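Local coordinates for capsid protein (Bocavirus gorilla/GBoV1/2009, PDB 7LNK) that forms the T=1 icosahedral shell of a gorilla bocavirus, sixty copies assembling into the parvovirus capsid, at residues Tyr70-Ser75 / Asp143-Leu148; Asp169-Thr174 / Tyr297-Ala302; Arg244-Thr249 / Asn358-Asn363. One frame throughout, in Å; residues are numbered along the deposited sequence.

Overall arrangement
The three contacts show how one capsid chain ties together parts of very different depth. Contact 1 joins two loops beside the core strands, its centre about 13 Å from that of the chain. Contact 2 lies about 32 Å out and contact 3 about 46 Å, both on the surface. The centres of contacts 1 and 2 are about 43 Å apart, those of contacts 2 and 3 about 50 Å, and the nearest atoms of any two contacts are about 24 Å apart or more. Contact 1 closes before the others open, whereas contacts 2 and 3 alternate along the chain. All three have neighbouring subunits close by.

Contact 1. Residues Tyr70-Ser75 / Asp143-Leu148; sequences YSCHFS and DVMPDL
Ser71 opens the contact by donating its hydroxyl to the carboxylate of Asp147, OG to OD1 2.6 Å. The hydrogen bond reaches OD1 from the syn side, 24° out of the carboxylate plane. With chi1 at 64°, OG sits between the backbone N and the carbonyl carbon of Ser71 and points to Asp147. The other oxygen of Asp147, OD2, has a long, weak ion pair with Arg383, so the acid has polar neighbours on both branches.

Cys72 brings the backbones closest, its CA 4.6 Å from the CA of Asp147. Its side chain is apolar packing: CB lies 3.6 Å from Met145 CE, and SG rests 3.9 Å from Val144 CG2. The Met145 chain runs straight through chi1 and chi2, then bends at chi3 (72°), which brings its methyl end against Cys72. These two loops flank the jelly-roll core common to parvovirus capsid proteins: residues 70-75 lead into helix 76-85, while residues 143-148 lead toward strand 153-160. Strand 21-33 borders both, through Thr24, Asn26 and Arg28.

His73 continues the packing toward strand 437-453, where it touches Cys445 and Ile447. Its ring receives Met145 CE obliquely, CE1 to CE 4.0 Å, the two side chains crossing at about a right angle, while Cys72 SG sits 3.3 Å above one ring face, toward the rim. NE2 is hydrogen-bonded to Phe67 O, which helps set how the ring is turned. Beyond it, Phe74 O accepts from Arg383, and the hydroxyl of Ser75 caps helix 76-85 at Asp78 N, close to Trp459 of a neighbouring subunit.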
loop_
_atom_site.group_PDB
_atom_site.type_symbol
_atom_site.label_atom_id
_atom_site.label_comp_id
_atom_site.label_asym_id
_atom_site.label_seq_id
_atom_site.Cartn_x
_atom_site.Cartn_y
_atom_site.Cartn_z
ATOM N N TYR A 70 76.524 -66.740 7.219
ATOM C CA TYR A 70 76.358 -65.629 8.150
ATOM C C TYR A 70 77.563 -64.704 8.157
ATOM O O TYR A 70 77.412 -63.496 8.352
ATOM C CB TYR A 70 76.069 -66.124 9.562
ATOM C CG TYR A 70 74.704 -66.715 9.730
ATOM C CD1 TYR A 70 73.611 -65.903 9.961
ATOM C CD2 TYR A 70 74.509 -68.076 9.711
ATOM C CE1 TYR A 70 72.367 -66.428 10.130
ATOM C CE2 TYR A 70 73.268 -68.607 9.879
ATOM C CZ TYR A 70 72.201 -67.781 10.093
ATOM O OH TYR A 70 70.956 -68.318 10.265
ATOM N N SER A 71 78.758 -65.246 7.944
ATOM C CA SER A 71 79.959 -64.442 8.106
ATOM C C SER A 71 80.057 -63.353 7.055
ATOM O O SER A 71 80.739 -62.347 7.269
ATOM C CB SER A 71 81.191 -65.333 8.062
ATOM O OG SER A 71 81.309 -65.944 6.802
ATOM N N CYS A 72 79.388 -63.522 5.921
ATOM C CA CYS A 72 79.484 -62.507 4.883
ATOM C C CYS A 72 78.599 -61.313 5.199
ATOM O O CYS A 72 78.837 -60.211 4.699
ATOM C CB CYS A 72 79.138 -63.106 3.522
ATOM S SG CYS A 72 77.557 -63.919 3.381
ATOM N N HIS A 73 77.558 -61.512 5.998
ATOM C CA HIS A 73 76.672 -60.416 6.351
ATOM C C HIS A 73 76.962 -59.794 7.706
ATOM O O HIS A 73 76.367 -58.768 8.029
ATOM C CB HIS A 73 75.232 -60.906 6.316
ATOM C CG HIS A 73 74.843 -61.487 5.000
ATOM N ND1 HIS A 73 74.713 -60.725 3.863
ATOM C CD2 HIS A 73 74.589 -62.761 4.631
ATOM C CE1 HIS A 73 74.381 -61.504 2.851
ATOM N NE2 HIS A 73 74.298 -62.743 3.292
ATOM N N PHE A 74 77.877 -60.347 8.485
ATOM C CA PHE A 74 78.152 -59.858 9.828
ATOM C C PHE A 74 79.648 -59.807 10.051
ATOM O O PHE A 74 80.351 -60.789 9.807
ATOM C CB PHE A 74 77.539 -60.741 10.921
ATOM C CG PHE A 74 76.049 -60.681 11.007
ATOM C CD1 PHE A 74 75.433 -59.704 11.754
ATOM C CD2 PHE A 74 75.264 -61.606 10.356
ATOM C CE1 PHE A 74 74.070 -59.651 11.844
ATOM C CE2 PHE A 74 73.901 -61.550 10.442
ATOM C CZ PHE A 74 73.304 -60.577 11.186
ATOM N N SER A 75 80.128 -58.668 10.516
ATOM C CA SER A 75 81.475 -58.630 11.031
ATOM C C SER A 75 81.530 -59.449 12.306
ATOM O O SER A 75 80.503 -59.709 12.933
ATOM C CB SER A 75 81.904 -57.196 11.302
ATOM O OG SER A 75 81.133 -56.606 12.321
ATOM N N ASP A 143 81.543 -70.679 -2.814
ATOM C CA ASP A 143 81.167 -69.633 -3.750
ATOM C C ASP A 143 80.668 -68.369 -3.067
ATOM O O ASP A 143 80.399 -67.379 -3.749
ATOM C CB ASP A 143 80.116 -70.171 -4.724
ATOM C CG ASP A 143 78.850 -70.630 -4.034
ATOM O OD1 ASP A 143 78.693 -70.383 -2.827
ATOM O OD2 ASP A 143 78.003 -71.251 -4.704
ATOM N N VAL A 144 80.534 -68.380 -1.747
ATOM C CA VAL A 144 79.826 -67.325 -1.043
ATOM C C VAL A 144 80.646 -66.036 -1.030
ATOM O O VAL A 144 81.870 -66.043 -1.203
ATOM C CB VAL A 144 79.513 -67.827 0.377
ATOM C CG1 VAL A 144 80.801 -68.042 1.129
ATOM C CG2 VAL A 144 78.578 -66.900 1.114
ATOM N N MET A 145 79.951 -64.918 -0.835
ATOM C CA MET A 145 80.564 -63.604 -0.734
ATOM C C MET A 145 81.655 -63.591 0.336
ATOM O O MET A 145 81.536 -64.269 1.358
ATOM C CB MET A 145 79.482 -62.573 -0.419
ATOM C CG MET A 145 79.958 -61.178 -0.174
ATOM S SD MET A 145 78.641 -59.961 -0.017
ATOM C CE MET A 145 77.943 -60.355 1.572
ATOM N N PRO A 146 82.740 -62.844 0.124
ATOM C CA PRO A 146 83.845 -62.885 1.079
ATOM C C PRO A 146 83.456 -62.236 2.391
ATOM O O PRO A 146 82.487 -61.483 2.475
ATOM C CB PRO A 146 84.942 -62.088 0.371
ATOM C CG PRO A 146 84.591 -62.173 -1.049
ATOM C CD PRO A 146 83.112 -62.013 -1.023
ATOM N N ASP A 147 84.231 -62.546 3.426
ATOM C CA ASP A 147 84.016 -61.909 4.714
ATOM C C ASP A 147 84.608 -60.511 4.731
ATOM O O ASP A 147 83.978 -59.569 5.218
ATOM C CB ASP A 147 84.620 -62.764 5.819
ATOM C CG ASP A 147 83.881 -64.059 6.008
ATOM O OD1 ASP A 147 82.754 -64.169 5.492
ATOM O OD2 ASP A 147 84.422 -64.969 6.670
ATOM N N LEU A 148 85.791 -60.352 4.183
ATOM C CA LEU A 148 86.445 -59.059 4.224
ATOM C C LEU A 148 85.906 -58.182 3.107
ATOM O O LEU A 148 85.973 -58.568 1.940
ATOM C CB LEU A 148 87.944 -59.217 4.079
ATOM C CG LEU A 148 88.592 -60.067 5.163
ATOM C CD1 LEU A 148 90.069 -60.218 4.903
ATOM C CD2 LEU A 148 88.333 -59.477 6.501
#

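Contact 2. Residues Asp169-Thr174 / Tyr297-Ala302; sequences DLDGTT and YINTGA
Gly172 and Tyr297 bring the two backbones nearest, CA to CA 6.1 Å, with neither segment in regular helix or strand. This is loop-on-loop packing at the capsid surface. Residues 169-174 link two short helices, 165-168 and 179-186, and residues 297-302 belong to the long insertion between strands 207-223 and 415-420, which corresponds to the GH loop of parvovirus capsid proteins. Leu170 leaves the first helix with positive phi, and Gly172 takes up a phi of 148° that a side chain would not readily tolerate.

The bare CA of Gly172 lies over one face of the Tyr297 ring in a CH-pi contact, 3.8 Å from the centroid and 18° off the ring normal. Tyr297 CG is anti to its backbone N (chi1 178°), which swings the ring toward Asp171 and Gly172.

Acids crowd this site. The carboxylate of Asp169 lies close to both Glu166 and Glu181, that of Asp171 to Glu166, and such company would be expected to raise the pKa of some of them. Backbone donors may offset part of the charge, Tyr297 N binding Glu181 and Asn299 N binding Glu166. The side chains of Asn299 and Asp171 slant across each other, with amide and carboxylate planes close to perpendicular. Asp171 meets the Tyr297 ring at its edge, CG in the ring plane and OD1 3.3 Å from Tyr297 CD2.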
loop_
_atom_site.group_PDB
_atom_site.type_symbol
_atom_site.label_atom_id
_atom_site.label_comp_id
_atom_site.label_asym_id
_atom_site.label_seq_id
_atom_site.Cartn_x
_atom_site.Cartn_y
_atom_site.Cartn_z
ATOM N N ASP A 169 73.213 -94.381 -16.849
ATOM C CA ASP A 169 74.506 -94.573 -17.493
ATOM C C ASP A 169 74.511 -95.646 -18.575
ATOM O O ASP A 169 75.551 -95.832 -19.212
ATOM C CB ASP A 169 75.587 -94.877 -16.454
ATOM C CG ASP A 169 75.294 -96.105 -15.642
ATOM O OD1 ASP A 169 74.189 -96.671 -15.769
ATOM O OD2 ASP A 169 76.186 -96.519 -14.879
ATOM N N LEU A 170 73.395 -96.334 -18.814
ATOM C CA LEU A 170 73.297 -97.306 -19.904
ATOM C C LEU A 170 74.393 -98.358 -19.823
ATOM O O LEU A 170 75.091 -98.648 -20.795
ATOM C CB LEU A 170 73.297 -96.611 -21.264
ATOM C CG LEU A 170 72.005 -95.951 -21.761
ATOM C CD1 LEU A 170 71.155 -95.285 -20.704
ATOM C CD2 LEU A 170 72.279 -95.045 -22.947
ATOM N N ASP A 171 74.524 -98.948 -18.647
ATOM C CA ASP A 171 75.455 -100.033 -18.419
ATOM C C ASP A 171 74.676 -101.318 -18.186
ATOM O O ASP A 171 73.529 -101.299 -17.737
ATOM C CB ASP A 171 76.381 -99.724 -17.237
ATOM C CG ASP A 171 75.628 -99.459 -15.951
ATOM O OD1 ASP A 171 74.386 -99.401 -15.968
ATOM O OD2 ASP A 171 76.291 -99.296 -14.909
ATOM N N GLY A 172 75.284 -102.436 -18.554
ATOM C CA GLY A 172 74.653 -103.714 -18.320
ATOM C C GLY A 172 74.984 -104.742 -19.377
ATOM O O GLY A 172 75.827 -104.503 -20.243
ATOM N N THR A 173 74.311 -105.889 -19.322
ATOM C CA THR A 173 74.528 -106.912 -20.337
ATOM C C THR A 173 73.938 -106.486 -21.672
ATOM O O THR A 173 74.600 -106.582 -22.712
ATOM C CB THR A 173 73.923 -108.238 -19.883
ATOM O OG1 THR A 173 74.556 -108.662 -18.672
ATOM C CG2 THR A 173 74.122 -109.301 -20.949
ATOM N N THR A 174 72.699 -106.009 -21.664
ATOM C CA THR A 174 72.047 -105.555 -22.883
ATOM C C THR A 174 72.743 -104.315 -23.426
ATOM O O THR A 174 73.236 -103.480 -22.663
ATOM C CB THR A 174 70.568 -105.270 -22.620
ATOM O OG1 THR A 174 69.913 -104.945 -23.851
ATOM C CG2 THR A 174 70.399 -104.133 -21.633
ATOM N N TYR A 297 70.060 -100.840 -13.942
ATOM C CA TYR A 297 71.205 -101.709 -13.719
ATOM C C TYR A 297 72.240 -100.955 -12.898
ATOM O O TYR A 297 72.678 -99.870 -13.290
ATOM C CB TYR A 297 71.813 -102.181 -15.035
ATOM C CG TYR A 297 73.023 -103.048 -14.824
ATOM C CD1 TYR A 297 72.886 -104.376 -14.469
ATOM C CD2 TYR A 297 74.299 -102.533 -14.949
ATOM C CE1 TYR A 297 73.983 -105.171 -14.262
ATOM C CE2 TYR A 297 75.401 -103.320 -14.743
ATOM C CZ TYR A 297 75.238 -104.639 -14.400
ATOM O OH TYR A 297 76.341 -105.431 -14.193
ATOM N N ILE A 298 72.632 -101.528 -11.768
ATOM C CA ILE A 298 73.596 -100.916 -10.868
ATOM C C ILE A 298 74.785 -101.851 -10.742
ATOM O O ILE A 298 74.669 -102.950 -10.188
ATOM C CB ILE A 298 72.979 -100.616 -9.497
ATOM C CG1 ILE A 298 71.917 -99.532 -9.635
ATOM C CG2 ILE A 298 74.047 -100.203 -8.516
ATOM C CD1 ILE A 298 71.112 -99.340 -8.411
ATOM N N ASN A 299 75.926 -101.424 -11.270
ATOM C CA ASN A 299 77.179 -102.147 -11.126
ATOM C C ASN A 299 78.048 -101.619 -9.990
ATOM O O ASN A 299 79.171 -102.095 -9.812
ATOM C CB ASN A 299 77.940 -102.148 -12.455
ATOM C CG ASN A 299 78.246 -100.761 -12.966
ATOM O OD1 ASN A 299 78.473 -99.834 -12.200
ATOM N ND2 ASN A 299 78.257 -100.615 -14.281
ATOM N N THR A 300 77.563 -100.647 -9.225
ATOM C CA THR A 300 78.333 -100.026 -8.158
ATOM C C THR A 300 77.704 -100.354 -6.810
ATOM O O THR A 300 76.730 -101.105 -6.716
ATOM C CB THR A 300 78.422 -98.507 -8.346
ATOM O OG1 THR A 300 77.105 -97.948 -8.364
ATOM C CG2 THR A 300 79.114 -98.176 -9.643
ATOM N N GLY A 301 78.285 -99.792 -5.755
ATOM C CA GLY A 301 77.723 -99.878 -4.428
ATOM C C GLY A 301 76.742 -98.756 -4.172
ATOM O O GLY A 301 76.399 -97.972 -5.057
ATOM N N ALA A 302 76.287 -98.678 -2.921
ATOM C CA ALA A 302 75.257 -97.709 -2.563
ATOM C C ALA A 302 75.690 -96.291 -2.901
ATOM O O ALA A 302 74.891 -95.479 -3.379
ATOM C CB ALA A 302 74.916 -97.825 -1.081
#

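Contact 3. Residues Arg244-Thr249 / Asn358-Asn363; sequences RQNGQT and NQTTYN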
loop_
_atom_site.group_PDB
_atom_site.type_symbol
_atom_site.label_atom_id
_atom_site.label_comp_id
_atom_site.label_asym_id
_atom_site.label_seq_id
_atom_site.Cartn_x
_atom_site.Cartn_y
_atom_site.Cartn_z
ATOM N N ARG A 244 60.332 -106.063 37.784
ATOM C CA ARG A 244 60.102 -107.492 37.663
ATOM C C ARG A 244 61.258 -108.257 38.292
ATOM O O ARG A 244 62.342 -107.713 38.512
ATOM C CB ARG A 244 59.960 -107.888 36.198
ATOM C CG ARG A 244 61.276 -107.927 35.477
ATOM C CD ARG A 244 61.144 -108.441 34.071
ATOM N NE ARG A 244 60.442 -107.494 33.219
ATOM C CZ ARG A 244 59.915 -107.799 32.042
ATOM N NH1 ARG A 244 60.001 -109.036 31.576
ATOM N NH2 ARG A 244 59.304 -106.865 31.330
ATOM N N GLN A 245 61.010 -109.524 38.609
ATOM C CA GLN A 245 62.054 -110.362 39.180
ATOM C C GLN A 245 63.248 -110.466 38.244
ATOM O O GLN A 245 63.098 -110.826 37.073
ATOM C CB GLN A 245 61.516 -111.754 39.485
ATOM C CG GLN A 245 62.515 -112.638 40.187
ATOM C CD GLN A 245 61.921 -113.954 40.609
ATOM O OE1 GLN A 245 60.725 -114.187 40.448
ATOM N NE2 GLN A 245 62.752 -114.825 41.163
ATOM N N ASN A 246 64.436 -110.149 38.747
ATOM C CA ASN A 246 65.674 -110.264 37.987
ATOM C C ASN A 246 66.597 -111.215 38.731
ATOM O O ASN A 246 67.118 -110.869 39.795
ATOM C CB ASN A 246 66.331 -108.899 37.805
ATOM C CG ASN A 246 67.475 -108.933 36.823
ATOM O OD1 ASN A 246 67.478 -109.722 35.883
ATOM N ND2 ASN A 246 68.460 -108.074 37.037
ATOM N N GLY A 247 66.826 -112.384 38.155
ATOM C CA GLY A 247 67.683 -113.359 38.805
ATOM C C GLY A 247 67.170 -113.687 40.192
ATOM O O GLY A 247 66.014 -114.084 40.377
ATOM N N GLN A 248 68.035 -113.515 41.185
ATOM C CA GLN A 248 67.691 -113.769 42.575
ATOM C C GLN A 248 67.104 -112.553 43.276
ATOM O O GLN A 248 66.792 -112.635 44.468
ATOM C CB GLN A 248 68.921 -114.261 43.337
ATOM C CG GLN A 248 69.412 -115.612 42.866
ATOM C CD GLN A 248 68.355 -116.687 43.012
ATOM O OE1 GLN A 248 67.629 -116.728 44.004
ATOM N NE2 GLN A 248 68.255 -117.558 42.016
ATOM N N THR A 249 66.956 -111.432 42.579
ATOM C CA THR A 249 66.315 -110.256 43.147
ATOM C C THR A 249 64.807 -110.386 42.989
ATOM O O THR A 249 64.314 -110.664 41.893
ATOM C CB THR A 249 66.812 -108.980 42.469
ATOM O OG1 THR A 249 68.230 -108.872 42.634
ATOM C CG2 THR A 249 66.160 -107.766 43.095
ATOM N N ASN A 358 68.208 -103.312 29.833
ATOM C CA ASN A 358 68.069 -104.743 29.637
ATOM C C ASN A 358 67.727 -105.461 30.929
ATOM O O ASN A 358 67.751 -106.691 30.961
ATOM C CB ASN A 358 69.337 -105.313 29.003
ATOM C CG ASN A 358 70.566 -105.067 29.833
ATOM O OD1 ASN A 358 70.515 -105.035 31.056
ATOM N ND2 ASN A 358 71.692 -104.884 29.165
ATOM N N GLN A 359 67.475 -104.700 31.995
ATOM C CA GLN A 359 67.138 -104.997 33.397
ATOM C C GLN A 359 68.401 -105.266 34.202
ATOM O O GLN A 359 68.312 -105.446 35.417
ATOM C CB GLN A 359 66.141 -106.150 33.618
ATOM C CG GLN A 359 66.615 -107.563 33.408
ATOM C CD GLN A 359 65.505 -108.564 33.620
ATOM O OE1 GLN A 359 64.331 -108.219 33.560
ATOM N NE2 GLN A 359 65.870 -109.812 33.871
ATOM N N THR A 360 69.569 -105.297 33.568
ATOM C CA THR A 360 70.853 -105.293 34.258
ATOM C C THR A 360 71.496 -103.913 34.197
ATOM O O THR A 360 71.752 -103.293 35.231
ATOM C CB THR A 360 71.789 -106.347 33.661
ATOM O OG1 THR A 360 71.204 -107.645 33.814
ATOM C CG2 THR A 360 73.129 -106.318 34.365
ATOM N N THR A 361 71.798 -103.437 32.995
ATOM C CA THR A 361 72.351 -102.112 32.772
ATOM C C THR A 361 71.526 -101.401 31.707
ATOM O O THR A 361 70.526 -101.923 31.213
ATOM C CB THR A 361 73.826 -102.196 32.358
ATOM O OG1 THR A 361 74.389 -100.880 32.315
ATOM C CG2 THR A 361 73.960 -102.842 30.996
ATOM N N TYR A 362 71.944 -100.189 31.361
ATOM C CA TYR A 362 71.384 -99.446 30.244
ATOM C C TYR A 362 72.370 -99.440 29.090
ATOM O O TYR A 362 73.564 -99.203 29.283
ATOM C CB TYR A 362 71.053 -98.009 30.633
ATOM C CG TYR A 362 69.919 -97.876 31.607
ATOM C CD1 TYR A 362 68.614 -97.789 31.159
ATOM C CD2 TYR A 362 70.148 -97.832 32.968
ATOM C CE1 TYR A 362 67.576 -97.666 32.034
ATOM C CE2 TYR A 362 69.112 -97.710 33.851
ATOM C CZ TYR A 362 67.826 -97.628 33.377
ATOM O OH TYR A 362 66.778 -97.505 34.249
ATOM N N ASN A 363 71.867 -99.698 27.892
ATOM C CA ASN A 363 72.685 -99.749 26.695
ATOM C C ASN A 363 72.221 -98.681 25.723
ATOM O O ASN A 363 71.023 -98.423 25.598
ATOM C CB ASN A 363 72.614 -101.120 26.043
ATOM C CG ASN A 363 73.164 -102.201 26.929
ATOM O OD1 ASN A 363 72.534 -103.234 27.128
ATOM N ND2 ASN A 363 74.348 -101.972 27.475
#
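Gln359 reaches across to Arg244 and Asn246, and nearly all the close packing of this contact gathers at its amide. The side chain stretches out beyond CG (chi2 -178°), coming at Asn246 from the opposite direction, so that NE2 lies 2.6 Å from Asn246 OD1 with the two amide planes turned 65° apart. Asn246 ND2 in turn nears Gln359 O, 3.1 Å away, at an angle too poor for a hydrogen bond. The other branch of the Gln359 amide, OE1, meets the aliphatic part of Arg244, 3.2 Å from CD. Here the side chains cross at about a right angle, and the guanidinium is approached obliquely.

Away from this point the packing thins. Thr360, exposed to solvent, adds little, its OG1 4.3 Å from Asn246 ND2. Each segment is instead organised by its own turn. Asn246 to Thr249 form a type II' beta turn with glycine at its second position, closed by Thr249 N donating to Asn246 O. In the other segment, residues 358-361 make the bend of a beta hairpin, and 362-363 begin the returning strand. Asn358 shapes it as an Asx turn: OD1 accepts from Thr360 N at 2.7 Å, nearly in line with its C=O bond, and from Thr361 N at 2.8 Å. Both turns lie in the long insertion that, in parvoviruses, builds the protrusions around the threefold axes.

Another subunit borders the site: its Glu322 accepts from Arg244 N, and its Gln275 packs on Arg244 and Gln359. The charge of Arg244 is paired through NH2 with Asp320 of that neighbouring subunit, while its methylenes meet the Gln359 amide, so no ion pair joins the two segments themselves.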